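Local coordinates for type IV secretion system protein VirB11 (Brucella suis, PDB 2GZA) that hydrolyses ATP as the cytoplasmic, hexameric ATPase of the VirB type IV secretion system and probably helps establish the replication niche in the host, at residues 30-35 against 49-54; 116-121 against 202-207; 177-182 against 290-295; 166-171 against 324-329. All coordinates share one frame; numbering follows the deposited sequence.

Interaction 1: 30-35 against 49-54; sequences RPWLDD and VFCERA
Trp-32, midway along the short helix 30-34, lays its indole against Val-49 and Cys-51 of strand 48-52. Its CB leaves the helix toward the strand, and CG lies anti to the carbonyl carbon (chi1 -60°), which sets the indole beside Val-49 and Cys-51, two strand residues that both point toward the helix. The first ring atom to touch is CD1, which lies 3.8 Å from SG of Cys-51; the sulfur approaches obliquely, 4.8 Å from the centroid of the Trp-32 five-membered ring. Further along, NE1 is 3.7 Å from Val-49 CG2. The same methyl sits over one face of the indole, 3.5 Å from Trp-32 CE2 and 3.7 Å from CZ2, and its CH-pi contact with the five-membered ring lies 23° off the normal. Pro-31 CB lies over the rim of the opposite face, and Tyr-60 of the next strand also meets the indole. A broad aromatic suits this place because it spans the gap from a helix to two small strand side chains. At the edge of the contact, Asp-35 OD1 and Arg-53 NH1 form a long salt bridge of 4.0 Å, the carboxylate and guanidinium planes 82° apart; Asp-35 OD2 has a firmer hydrogen bond to Gln-37 N, and Arg-53 NE a salt bridge to Glu-58. The arrangement is that of a short helix packed, with Trp-32 and Leu-33, against the antiparallel sheet of the N-terminal domain of a VirB11-type ATPase.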
loop_
_atom_site.group_PDB
_atom_site.type_symbol
_atom_site.label_atom_id
_atom_site.label_comp_id
_atom_site.label_asym_id
_atom_site.label_seq_id
_atom_site.Cartn_x
_atom_site.Cartn_y
_atom_site.Cartn_z
ATOM N N ARG C 30 -31.324 45.964 0.431
ATOM C CA ARG C 30 -31.015 46.809 -0.720
ATOM C C ARG C 30 -29.977 47.902 -0.437
ATOM O O ARG C 30 -29.042 48.054 -1.218
ATOM C CB ARG C 30 -32.315 47.384 -1.302
ATOM C CG ARG C 30 -32.312 47.613 -2.817
ATOM C CD ARG C 30 -32.806 46.394 -3.614
ATOM N NE ARG C 30 -31.826 45.310 -3.681
ATOM C CZ ARG C 30 -30.736 45.325 -4.442
ATOM N NH1 ARG C 30 -30.468 46.375 -5.205
ATOM N NH2 ARG C 30 -29.901 44.295 -4.437
ATOM N N PRO C 31 -30.125 48.649 0.678
ATOM C CA PRO C 31 -29.145 49.693 1.014
ATOM C C PRO C 31 -27.697 49.204 1.094
ATOM O O PRO C 31 -26.806 49.869 0.554
ATOM C CB PRO C 31 -29.629 50.194 2.379
ATOM C CG PRO C 31 -31.085 49.907 2.381
ATOM C CD PRO C 31 -31.220 48.603 1.665
ATOM N N TRP C 32 -27.481 48.056 1.742
ATOM C CA TRP C 32 -26.145 47.496 1.926
ATOM C C TRP C 32 -25.633 46.835 0.655
ATOM O O TRP C 32 -24.436 46.852 0.366
ATOM C CB TRP C 32 -26.147 46.486 3.078
ATOM C CG TRP C 32 -26.564 47.092 4.373
ATOM C CD1 TRP C 32 -25.763 47.717 5.277
ATOM C CD2 TRP C 32 -27.889 47.149 4.907
ATOM N NE1 TRP C 32 -26.504 48.158 6.344
ATOM C CE2 TRP C 32 -27.812 47.820 6.141
ATOM C CE3 TRP C 32 -29.133 46.700 4.460
ATOM C CZ2 TRP C 32 -28.929 48.047 6.938
ATOM C CZ3 TRP C 32 -30.242 46.927 5.251
ATOM C CH2 TRP C 32 -30.134 47.596 6.475
ATOM N N LEU C 33 -26.557 46.253 -0.098
ATOM C CA LEU C 33 -26.231 45.549 -1.334
ATOM C C LEU C 33 -25.780 46.500 -2.447
ATOM O O LEU C 33 -24.989 46.114 -3.309
ATOM C CB LEU C 33 -27.405 44.670 -1.797
ATOM C CG LEU C 33 -27.750 43.411 -0.973
ATOM C CD1 LEU C 33 -28.990 42.691 -1.484
ATOM C CD2 LEU C 33 -26.589 42.433 -0.881
ATOM N N ASP C 34 -26.268 47.738 -2.411
ATOM C CA ASP C 34 -25.956 48.730 -3.440
ATOM C C ASP C 34 -24.752 49.621 -3.117
ATOM O O ASP C 34 -24.165 50.230 -4.026
ATOM C CB ASP C 34 -27.193 49.589 -3.745
ATOM C CG ASP C 34 -28.337 48.789 -4.358
ATOM O OD1 ASP C 34 -28.072 47.791 -5.060
ATOM O OD2 ASP C 34 -29.508 49.163 -4.145
ATOM N N ASP C 35 -24.392 49.696 -1.837
ATOM C CA ASP C 35 -23.269 50.518 -1.408
ATOM C C ASP C 35 -21.953 49.846 -1.797
ATOM O O ASP C 35 -21.640 48.757 -1.299
ATOM C CB ASP C 35 -23.340 50.779 0.096
ATOM C CG ASP C 35 -22.519 51.981 0.518
ATOM O OD1 ASP C 35 -23.019 52.757 1.358
ATOM O OD2 ASP C 35 -21.381 52.153 0.021
ATOM N N VAL C 49 -28.562 43.320 10.749
ATOM C CA VAL C 49 -27.570 43.016 9.730
ATOM C C VAL C 49 -26.186 43.415 10.229
ATOM O O VAL C 49 -26.042 44.364 11.000
ATOM C CB VAL C 49 -27.881 43.669 8.342
ATOM C CG1 VAL C 49 -29.369 43.794 8.108
ATOM C CG2 VAL C 49 -27.208 45.016 8.188
ATOM N N PHE C 50 -25.183 42.659 9.810
ATOM C CA PHE C 50 -23.798 43.030 10.028
ATOM C C PHE C 50 -23.113 43.161 8.678
ATOM O O PHE C 50 -23.208 42.261 7.843
ATOM C CB PHE C 50 -23.082 42.004 10.909
ATOM C CG PHE C 50 -23.275 42.223 12.375
ATOM C CD1 PHE C 50 -24.354 41.656 13.045
ATOM C CD2 PHE C 50 -22.383 42.999 13.094
ATOM C CE1 PHE C 50 -24.530 41.858 14.404
ATOM C CE2 PHE C 50 -22.558 43.205 14.457
ATOM C CZ PHE C 50 -23.633 42.628 15.110
ATOM N N CYS C 51 -22.448 44.287 8.454
ATOM C CA CYS C 51 -21.727 44.487 7.202
ATOM C C CYS C 51 -20.250 44.807 7.399
ATOM O O CYS C 51 -19.864 45.462 8.364
ATOM C CB CYS C 51 -22.422 45.523 6.310
ATOM S SG CYS C 51 -22.376 47.205 6.920
ATOM N N GLU C 52 -19.432 44.300 6.486
ATOM C CA GLU C 52 -17.995 44.518 6.509
ATOM C C GLU C 52 -17.654 45.753 5.682
ATOM O O GLU C 52 -17.834 45.760 4.459
ATOM C CB GLU C 52 -17.260 43.287 5.970
ATOM C CG GLU C 52 -15.780 43.515 5.686
ATOM C CD GLU C 52 -15.019 42.229 5.425
ATOM O OE1 GLU C 52 -15.093 41.307 6.266
ATOM O OE2 GLU C 52 -14.328 42.146 4.386
ATOM N N ARG C 53 -17.197 46.801 6.366
ATOM C CA ARG C 53 -16.787 48.048 5.725
ATOM C C ARG C 53 -15.339 47.966 5.315
ATOM O O ARG C 53 -15.109 47.586 4.274
ATOM C CB ARG C 53 -17.083 49.289 6.574
ATOM C CG ARG C 53 -16.615 50.636 5.954
ATOM C CD ARG C 53 -17.660 51.282 5.066
ATOM N NE ARG C 53 -18.941 51.336 5.760
ATOM C CZ ARG C 53 -20.073 51.798 5.241
ATOM N NH1 ARG C 53 -20.114 52.286 4.004
ATOM N NH2 ARG C 53 -21.170 51.773 5.977
ATOM N N ALA C 54 -14.338 48.297 6.081
ATOM C CA ALA C 54 -12.984 48.159 5.564
ATOM C C ALA C 54 -12.337 47.101 6.425
ATOM O O ALA C 54 -11.466 47.407 7.237
ATOM C CB ALA C 54 -12.244 49.499 5.643
#

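Interaction 2: 116-121 against 202-207; sequences SVTIRK and DQRLIT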
loop_
_atom_site.group_PDB
_atom_site.type_symbol
_atom_site.label_atom_id
_atom_site.label_comp_id
_atom_site.label_asym_id
_atom_site.label_seq_id
_atom_site.Cartn_x
_atom_site.Cartn_y
_atom_site.Cartn_z
ATOM N N SER C 116 -29.151 32.151 9.121
ATOM C CA SER C 116 -27.879 32.802 8.826
ATOM C C SER C 116 -27.704 33.045 7.337
ATOM O O SER C 116 -27.756 32.112 6.529
ATOM C CB SER C 116 -26.684 32.005 9.367
ATOM O OG SER C 116 -25.469 32.668 9.054
ATOM N N VAL C 117 -27.488 34.310 6.989
ATOM C CA VAL C 117 -27.256 34.726 5.614
ATOM C C VAL C 117 -25.894 35.392 5.518
ATOM O O VAL C 117 -25.558 36.249 6.335
ATOM C CB VAL C 117 -28.377 35.689 5.119
ATOM C CG1 VAL C 117 -27.962 36.462 3.872
ATOM C CG2 VAL C 117 -29.643 34.921 4.841
ATOM N N THR C 118 -25.104 34.984 4.536
ATOM C CA THR C 118 -23.863 35.683 4.242
ATOM C C THR C 118 -23.759 35.962 2.756
ATOM O O THR C 118 -23.772 35.049 1.936
ATOM C CB THR C 118 -22.643 34.920 4.735
ATOM O OG1 THR C 118 -22.795 34.651 6.132
ATOM C CG2 THR C 118 -21.385 35.758 4.499
ATOM N N ILE C 119 -23.671 37.241 2.422
ATOM C CA ILE C 119 -23.601 37.666 1.038
ATOM C C ILE C 119 -22.229 38.252 0.746
ATOM O O ILE C 119 -21.846 39.286 1.294
ATOM C CB ILE C 119 -24.756 38.656 0.694
ATOM C CG1 ILE C 119 -26.111 37.957 0.852
ATOM C CG2 ILE C 119 -24.603 39.212 -0.713
ATOM C CD1 ILE C 119 -27.304 38.886 0.954
ATOM N N ARG C 120 -21.495 37.548 -0.100
ATOM C CA ARG C 120 -20.205 38.006 -0.573
ATOM C C ARG C 120 -20.434 38.856 -1.807
ATOM O O ARG C 120 -21.215 38.496 -2.683
ATOM C CB ARG C 120 -19.297 36.819 -0.892
ATOM N N LYS C 121 -19.744 39.976 -1.890
ATOM C CA LYS C 121 -19.881 40.828 -3.063
ATOM C C LYS C 121 -18.659 40.798 -3.974
ATOM O O LYS C 121 -17.529 40.722 -3.508
ATOM C CB LYS C 121 -20.222 42.256 -2.641
ATOM C CG LYS C 121 -21.684 42.439 -2.256
ATOM C CD LYS C 121 -21.916 43.724 -1.477
ATOM C CE LYS C 121 -22.094 44.926 -2.411
ATOM N NZ LYS C 121 -22.447 46.159 -1.654
ATOM N N ASP C 202 -15.646 42.686 18.827
ATOM C CA ASP C 202 -16.050 43.173 17.506
ATOM C C ASP C 202 -15.736 42.194 16.372
ATOM O O ASP C 202 -15.949 42.501 15.192
ATOM C CB ASP C 202 -15.420 44.543 17.220
ATOM C CG ASP C 202 -13.901 44.494 17.133
ATOM O OD1 ASP C 202 -13.287 43.531 17.644
ATOM O OD2 ASP C 202 -13.318 45.432 16.546
ATOM N N GLN C 203 -15.225 41.022 16.736
ATOM C CA GLN C 203 -14.889 39.994 15.760
ATOM C C GLN C 203 -16.066 39.064 15.511
ATOM O O GLN C 203 -16.850 38.783 16.416
ATOM C CB GLN C 203 -13.665 39.204 16.212
ATOM C CG GLN C 203 -12.358 39.984 16.120
ATOM C CD GLN C 203 -11.130 39.142 16.429
ATOM O OE1 GLN C 203 -11.207 37.924 16.563
ATOM N NE2 GLN C 203 -9.989 39.795 16.545
ATOM N N ARG C 204 -16.194 38.596 14.279
ATOM C CA ARG C 204 -17.290 37.717 13.915
ATOM C C ARG C 204 -16.954 36.267 14.274
ATOM O O ARG C 204 -15.932 35.747 13.833
ATOM C CB ARG C 204 -17.614 37.863 12.425
ATOM C CG ARG C 204 -18.709 36.932 11.942
ATOM C CD ARG C 204 -19.218 37.331 10.584
ATOM N NE ARG C 204 -20.600 36.896 10.406
ATOM C CZ ARG C 204 -20.999 36.015 9.499
ATOM N NH1 ARG C 204 -20.130 35.474 8.657
ATOM N NH2 ARG C 204 -22.273 35.692 9.421
ATOM N N LEU C 205 -17.818 35.625 15.063
ATOM C CA LEU C 205 -17.574 34.253 15.530
ATOM C C LEU C 205 -18.650 33.281 15.078
ATOM O O LEU C 205 -19.831 33.613 15.027
ATOM C CB LEU C 205 -17.434 34.190 17.058
ATOM C CG LEU C 205 -16.497 35.176 17.759
ATOM C CD1 LEU C 205 -16.469 34.918 19.258
ATOM C CD2 LEU C 205 -15.103 35.108 17.193
ATOM N N ILE C 206 -18.222 32.074 14.745
ATOM C CA ILE C 206 -19.135 31.002 14.402
ATOM C C ILE C 206 -18.799 29.767 15.244
ATOM O O ILE C 206 -17.674 29.282 15.213
ATOM C CB ILE C 206 -19.100 30.699 12.882
ATOM C CG1 ILE C 206 -19.449 31.972 12.082
ATOM C CG2 ILE C 206 -20.040 29.542 12.548
ATOM C CD1 ILE C 206 -19.571 31.799 10.578
ATOM N N THR C 207 -19.774 29.292 16.019
ATOM C CA THR C 207 -19.597 28.101 16.836
ATOM C C THR C 207 -20.194 26.914 16.121
ATOM O O THR C 207 -21.209 27.048 15.447
ATOM C CB THR C 207 -20.245 28.225 18.239
ATOM O OG1 THR C 207 -21.648 28.479 18.110
ATOM C CG2 THR C 207 -19.595 29.332 19.033
#
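Residues 116-121 and 202-207 run at a steep slant to each other and stay well apart, Ser-116 CA lying 10.5 Å from Ile-206 CA and Thr-118 CA 11.9 Å from Arg-204 CA. Segment 116-121 belongs to the antiparallel sheet, whereas 202-207 leads into strand 205-209 of the parallel sheet, and no backbone bond joins them. A single long side chain bridges the gap. Arg-204 has CG anti to its own amide nitrogen (chi1 177°) and stays extended as far as NE, which carries the guanidinium to Thr-118. There NH2 gives a weak, bent hydrogen bond to Thr-118 OG1, 3.5 Å long with an N-H...O angle of 142°, and NH1 lies 3.8 Å from the same oxygen. The hydroxyl meets the guanidinium obliquely, and Ser-116 OG is more distant, 4.4 Å from Arg-204 NH2. Firmer hydrogen bonds also hold the group: NE to Asn-221 OD1 and NH2 to Asn-44 OD1. Arginine suits a buried gap of this width because it reaches far and offers several N-H groups, while small hydroxyl residues leave it room. A polar bridge of this sort joins the antiparallel sheet to the parallel one, consistent with the interface between the N-terminal and P-loop ATPase domains in the VirB11 family.

Interaction 3: 177-182 against 290-295; sequences VIVVAG and ELTFER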
loop_
_atom_site.group_PDB
_atom_site.type_symbol
_atom_site.label_atom_id
_atom_site.label_comp_id
_atom_site.label_asym_id
_atom_site.label_seq_id
_atom_site.Cartn_x
_atom_site.Cartn_y
_atom_site.Cartn_z
ATOM N N VAL C 177 -3.899 29.168 17.193
ATOM C CA VAL C 177 -4.833 28.049 17.208
ATOM C C VAL C 177 -4.621 27.282 18.504
ATOM O O VAL C 177 -3.516 26.813 18.789
ATOM C CB VAL C 177 -4.637 27.121 15.997
ATOM C CG1 VAL C 177 -5.544 25.898 16.105
ATOM C CG2 VAL C 177 -4.899 27.871 14.720
ATOM N N ILE C 178 -5.682 27.175 19.296
ATOM C CA ILE C 178 -5.599 26.596 20.634
ATOM C C ILE C 178 -6.509 25.388 20.767
ATOM O O ILE C 178 -7.706 25.458 20.473
ATOM C CB ILE C 178 -5.948 27.635 21.726
ATOM C CG1 ILE C 178 -5.028 28.850 21.616
ATOM C CG2 ILE C 178 -5.857 27.004 23.125
ATOM C CD1 ILE C 178 -5.579 30.109 22.262
ATOM N N VAL C 179 -5.921 24.280 21.206
ATOM C CA VAL C 179 -6.663 23.064 21.529
ATOM C C VAL C 179 -6.695 22.865 23.046
ATOM O O VAL C 179 -5.657 22.733 23.683
ATOM C CB VAL C 179 -6.039 21.794 20.864
ATOM C CG1 VAL C 179 -6.798 20.529 21.285
ATOM C CG2 VAL C 179 -6.014 21.919 19.352
ATOM N N VAL C 180 -7.887 22.858 23.618
ATOM C CA VAL C 180 -8.049 22.579 25.042
ATOM C C VAL C 180 -8.181 21.068 25.249
ATOM O O VAL C 180 -9.121 20.446 24.764
ATOM C CB VAL C 180 -9.258 23.332 25.632
ATOM C CG1 VAL C 180 -9.456 22.976 27.098
ATOM C CG2 VAL C 180 -9.069 24.837 25.467
ATOM N N ALA C 181 -7.220 20.476 25.945
ATOM C CA ALA C 181 -7.207 19.036 26.133
ATOM C C ALA C 181 -7.477 18.639 27.572
ATOM O O ALA C 181 -7.289 19.426 28.497
ATOM C CB ALA C 181 -5.896 18.443 25.652
ATOM N N GLY C 182 -7.915 17.403 27.756
ATOM C CA GLY C 182 -8.178 16.877 29.089
ATOM C C GLY C 182 -9.024 15.630 29.028
ATOM O O GLY C 182 -9.591 15.318 27.988
ATOM N N GLU C 290 0.814 15.355 24.558
ATOM C CA GLU C 290 1.360 14.504 23.510
ATOM C C GLU C 290 0.313 13.536 23.005
ATOM O O GLU C 290 0.269 13.208 21.824
ATOM C CB GLU C 290 2.649 13.800 23.935
ATOM C CG GLU C 290 2.518 12.539 24.773
ATOM C CD GLU C 290 3.853 11.818 24.936
ATOM O OE1 GLU C 290 4.185 11.403 26.067
ATOM O OE2 GLU C 290 4.588 11.670 23.936
ATOM N N LEU C 291 -0.557 13.120 23.910
ATOM C CA LEU C 291 -1.671 12.258 23.575
ATOM C C LEU C 291 -2.760 12.985 22.779
ATOM O O LEU C 291 -3.540 12.340 22.083
ATOM C CB LEU C 291 -2.245 11.609 24.840
ATOM C CG LEU C 291 -1.476 10.432 25.476
ATOM C CD1 LEU C 291 -2.000 10.100 26.870
ATOM C CD2 LEU C 291 -1.496 9.188 24.610
ATOM N N THR C 292 -2.809 14.314 22.882
ATOM C CA THR C 292 -3.687 15.122 22.037
ATOM C C THR C 292 -3.304 14.957 20.562
ATOM O O THR C 292 -4.127 14.530 19.763
ATOM C CB THR C 292 -3.667 16.606 22.426
ATOM O OG1 THR C 292 -3.898 16.729 23.828
ATOM C CG2 THR C 292 -4.726 17.366 21.670
ATOM N N PHE C 293 -2.059 15.272 20.218
ATOM C CA PHE C 293 -1.590 15.133 18.842
ATOM C C PHE C 293 -1.739 13.692 18.381
ATOM O O PHE C 293 -2.088 13.426 17.231
ATOM C CB PHE C 293 -0.138 15.602 18.695
ATOM C CG PHE C 293 0.015 17.093 18.725
ATOM C CD1 PHE C 293 -0.338 17.860 17.626
ATOM C CD2 PHE C 293 0.504 17.727 19.857
ATOM C CE1 PHE C 293 -0.199 19.246 17.649
ATOM C CE2 PHE C 293 0.644 19.102 19.893
ATOM C CZ PHE C 293 0.288 19.868 18.784
ATOM N N GLU C 294 -1.486 12.773 19.306
ATOM C CA GLU C 294 -1.635 11.343 19.070
ATOM C C GLU C 294 -3.069 10.990 18.677
ATOM O O GLU C 294 -3.293 10.288 17.691
ATOM C CB GLU C 294 -1.231 10.579 20.333
ATOM C CG GLU C 294 -0.515 9.274 20.092
ATOM C CD GLU C 294 0.900 9.446 19.567
ATOM O OE1 GLU C 294 1.203 8.878 18.496
ATOM O OE2 GLU C 294 1.712 10.132 20.222
ATOM N N ARG C 295 -4.033 11.493 19.443
ATOM C CA ARG C 295 -5.451 11.255 19.171
ATOM C C ARG C 295 -5.998 12.025 17.971
ATOM O O ARG C 295 -6.877 11.528 17.281
ATOM C CB ARG C 295 -6.297 11.540 20.406
ATOM C CG ARG C 295 -6.178 10.469 21.477
ATOM C CD ARG C 295 -7.408 10.397 22.346
ATOM N NE ARG C 295 -8.530 9.776 21.652
ATOM C CZ ARG C 295 -9.702 10.357 21.433
ATOM N NH1 ARG C 295 -9.945 11.588 21.863
ATOM N NH2 ARG C 295 -10.647 9.692 20.795
#
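The strand that leads into the P-loop packs here against helix 289-300, with Val-179 and Ala-181 facing Thr-292. Strand 178-182 belongs to the nucleotide-binding core of a P-loop NTPase, and its last residue, Gly-182, opens the Walker A sequence predicted to bind ATP. Side chains alternate along the strand. Val-179 and Ala-181 point toward helix 289-300, whereas Val-180 points away and packs on helix 188-196, the helix that follows the P-loop; the strand is thus buried between helices on its two faces. The backbones come closest between Ala-181 CA and Thr-292 CA, 6.7 Å apart, a spacing allowed by the small alanine. Thr-292 suits the opposing place because its two branches do different work. Its methyl, anti to the backbone nitrogen, meets Val-179 tip to tip, CG2 lying 3.8 Å from Val-179 CG1, and Val-325 of the neighbouring strand also touches the threonine. Leu-291 and Glu-294 of the same helix pack on a second subunit, so this helix also takes part in the hexamer. The other branch, OG1, lies 3.2 Å from Ala-181 CB and is satisfied by a hydrogen bond to Ser-288 O, just before the helix begins.

Interaction 4: 166-171 against 324-329; sequences SFLRRA and VVVHVH
The helical hydrogen bond from Arg-170 N to Ser-166 O, 2.8 Å, and the next one, from Ala-171 N to Phe-167 O at 2.9 Å, define the turn that puts Phe-167 and Ala-171 on the same face, toward strand 324-331. The local helix and strand axes approach to 11.1 Å with their directions 138° apart, and the side chains that meet across the gap are all apolar. Phe-167, with CG anti to the backbone nitrogen (chi1 176°), turns the rim of its ring to Val-324: CE2 lies 3.9 Å from CG1, which sits near the ring plane. One turn later Ala-171 CB comes within 4.5 Å of Val-324 CG2, its small size suiting the part where the backbones draw together. Leu-168 starts off to one side, but its CD2 branch swings inward to cross Val-326 obliquely, 3.6 Å from CG2. Valine suits Val-324, which gives both methyls to the helix, and Val-326, which gives one, CG2. The Phe-167 ring also packs edge-to-face with Tyr-345 of strand 339-345. Arg-169 forms a salt bridge to Glu-130 of the second subunit, and Leu-168 packs on Phe-138 of that subunit. This is helix-on-sheet packing typical of the alpha/beta core of a P-loop NTPase, here on the helix that precedes the P-loop strand.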
loop_
_atom_site.group_PDB
_atom_site.type_symbol
_atom_site.label_atom_id
_atom_site.label_comp_id
_atom_site.label_asym_id
_atom_site.label_seq_id
_atom_site.Cartn_x
_atom_site.Cartn_y
_atom_site.Cartn_z
ATOM N N SER C 166 -1.358 35.087 31.501
ATOM C CA SER C 166 -0.997 36.069 30.473
ATOM C C SER C 166 -0.731 35.399 29.133
ATOM O O SER C 166 -1.108 35.923 28.086
ATOM C CB SER C 166 0.242 36.862 30.884
ATOM O OG SER C 166 -0.053 37.813 31.884
ATOM N N PHE C 167 -0.080 34.242 29.180
ATOM C CA PHE C 167 0.239 33.473 27.987
ATOM C C PHE C 167 -1.019 33.124 27.203
ATOM O O PHE C 167 -1.074 33.319 25.992
ATOM C CB PHE C 167 1.011 32.200 28.364
ATOM C CG PHE C 167 1.290 31.295 27.201
ATOM C CD1 PHE C 167 2.451 31.438 26.462
ATOM C CD2 PHE C 167 0.385 30.298 26.846
ATOM C CE1 PHE C 167 2.707 30.604 25.377
ATOM C CE2 PHE C 167 0.626 29.465 25.761
ATOM C CZ PHE C 167 1.789 29.612 25.028
ATOM N N LEU C 168 -2.022 32.618 27.912
ATOM C CA LEU C 168 -3.266 32.196 27.296
ATOM C C LEU C 168 -4.051 33.373 26.746
ATOM O O LEU C 168 -4.577 33.283 25.635
ATOM C CB LEU C 168 -4.105 31.356 28.267
ATOM C CG LEU C 168 -3.544 29.977 28.647
ATOM C CD1 LEU C 168 -4.460 29.278 29.626
ATOM C CD2 LEU C 168 -3.309 29.093 27.437
ATOM N N ARG C 169 -4.109 34.468 27.508
ATOM C CA ARG C 169 -4.741 35.704 27.042
ATOM C C ARG C 169 -4.069 36.234 25.775
ATOM O O ARG C 169 -4.744 36.565 24.795
ATOM C CB ARG C 169 -4.733 36.791 28.119
ATOM C CG ARG C 169 -5.231 38.150 27.595
ATOM C CD ARG C 169 -5.263 39.230 28.653
ATOM N NE ARG C 169 -6.417 39.081 29.527
ATOM C CZ ARG C 169 -6.353 38.777 30.820
ATOM N NH1 ARG C 169 -5.180 38.601 31.424
ATOM N NH2 ARG C 169 -7.473 38.663 31.517
ATOM N N ARG C 170 -2.742 36.303 25.796
ATOM C CA ARG C 170 -1.993 36.775 24.638
ATOM C C ARG C 170 -2.167 35.870 23.427
ATOM O O ARG C 170 -2.342 36.362 22.311
ATOM C CB ARG C 170 -0.507 36.960 24.962
ATOM C CG ARG C 170 -0.182 38.231 25.760
ATOM C CD ARG C 170 -0.585 39.511 25.021
ATOM N NE ARG C 170 0.340 39.864 23.945
ATOM C CZ ARG C 170 0.018 40.562 22.855
ATOM N NH1 ARG C 170 -1.223 40.987 22.660
ATOM N NH2 ARG C 170 0.946 40.824 21.949
ATOM N N ALA C 171 -2.136 34.557 23.653
ATOM C CA ALA C 171 -2.307 33.576 22.581
ATOM C C ALA C 171 -3.616 33.770 21.821
ATOM O O ALA C 171 -3.626 33.695 20.596
ATOM C CB ALA C 171 -2.199 32.158 23.121
ATOM N N VAL C 324 -1.042 25.947 20.181
ATOM C CA VAL C 324 -1.025 25.715 21.615
ATOM C C VAL C 324 -1.950 24.560 21.983
ATOM O O VAL C 324 -3.044 24.437 21.446
ATOM C CB VAL C 324 -1.430 26.993 22.403
ATOM C CG1 VAL C 324 -1.420 26.742 23.904
ATOM C CG2 VAL C 324 -0.516 28.163 22.060
ATOM N N VAL C 325 -1.489 23.702 22.887
ATOM C CA VAL C 325 -2.342 22.691 23.503
ATOM C C VAL C 325 -2.319 22.901 25.016
ATOM O O VAL C 325 -1.259 22.823 25.642
ATOM C CB VAL C 325 -1.889 21.228 23.182
ATOM C CG1 VAL C 325 -2.799 20.207 23.876
ATOM C CG2 VAL C 325 -1.857 20.970 21.686
ATOM N N VAL C 326 -3.484 23.179 25.593
ATOM C CA VAL C 326 -3.614 23.328 27.041
ATOM C C VAL C 326 -4.274 22.087 27.611
ATOM O O VAL C 326 -5.398 21.764 27.244
ATOM C CB VAL C 326 -4.491 24.530 27.433
ATOM C CG1 VAL C 326 -4.229 24.921 28.888
ATOM C CG2 VAL C 326 -4.264 25.709 26.497
ATOM N N HIS C 327 -3.580 21.389 28.503
ATOM C CA HIS C 327 -4.137 20.180 29.100
ATOM C C HIS C 327 -4.672 20.435 30.493
ATOM O O HIS C 327 -3.969 20.958 31.344
ATOM C CB HIS C 327 -3.121 19.041 29.123
ATOM C CG HIS C 327 -3.632 17.792 29.778
ATOM N ND1 HIS C 327 -4.615 17.010 29.217
ATOM C CD2 HIS C 327 -3.306 17.198 30.951
ATOM C CE1 HIS C 327 -4.869 15.985 30.015
ATOM N NE2 HIS C 327 -4.088 16.076 31.075
ATOM N N VAL C 328 -5.925 20.060 30.714
ATOM C CA VAL C 328 -6.554 20.188 32.029
ATOM C C VAL C 328 -6.637 18.838 32.731
ATOM O O VAL C 328 -6.989 17.830 32.119
ATOM C CB VAL C 328 -7.980 20.770 31.954
ATOM C CG1 VAL C 328 -8.464 21.134 33.350
ATOM C CG2 VAL C 328 -8.031 21.986 31.062
ATOM N N HIS C 329 -6.318 18.834 34.029
ATOM C CA HIS C 329 -6.478 17.640 34.850
ATOM C C HIS C 329 -7.336 17.894 36.074
ATOM O O HIS C 329 -7.235 18.942 36.708
ATOM C CB HIS C 329 -5.160 17.039 35.305
ATOM C CG HIS C 329 -5.331 15.918 36.288
ATOM N ND1 HIS C 329 -4.827 15.961 37.571
ATOM C CD2 HIS C 329 -5.992 14.740 36.186
ATOM C CE1 HIS C 329 -5.139 14.843 38.207
ATOM N NE2 HIS C 329 -5.852 14.089 37.390
#

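The four contacts fall into two groups. Interactions 1 and 2, with centres 12 Å apart, share the antiparallel sheet and meet at Lys-121, whose NZ lies 2.9 Å from Trp-32 O and also binds Asp-35 O. Interactions 3 and 4, 11 Å apart, use adjacent strands of the mixed sheet: Ala-181 N lies 2.6 Å from Val-326 O, a probable hydrogen bond. Interaction 3 holds Gly-182 of the predicted ATP site, and in interaction 4 the Val-326 side chain is about 8 Å from that of Lys-188, another residue of that predicted site. Interaction 2 lies between the groups, its nearest atoms about 11 Å from interaction 3, whereas the centres of interactions 1 and 3 are 39 Å apart.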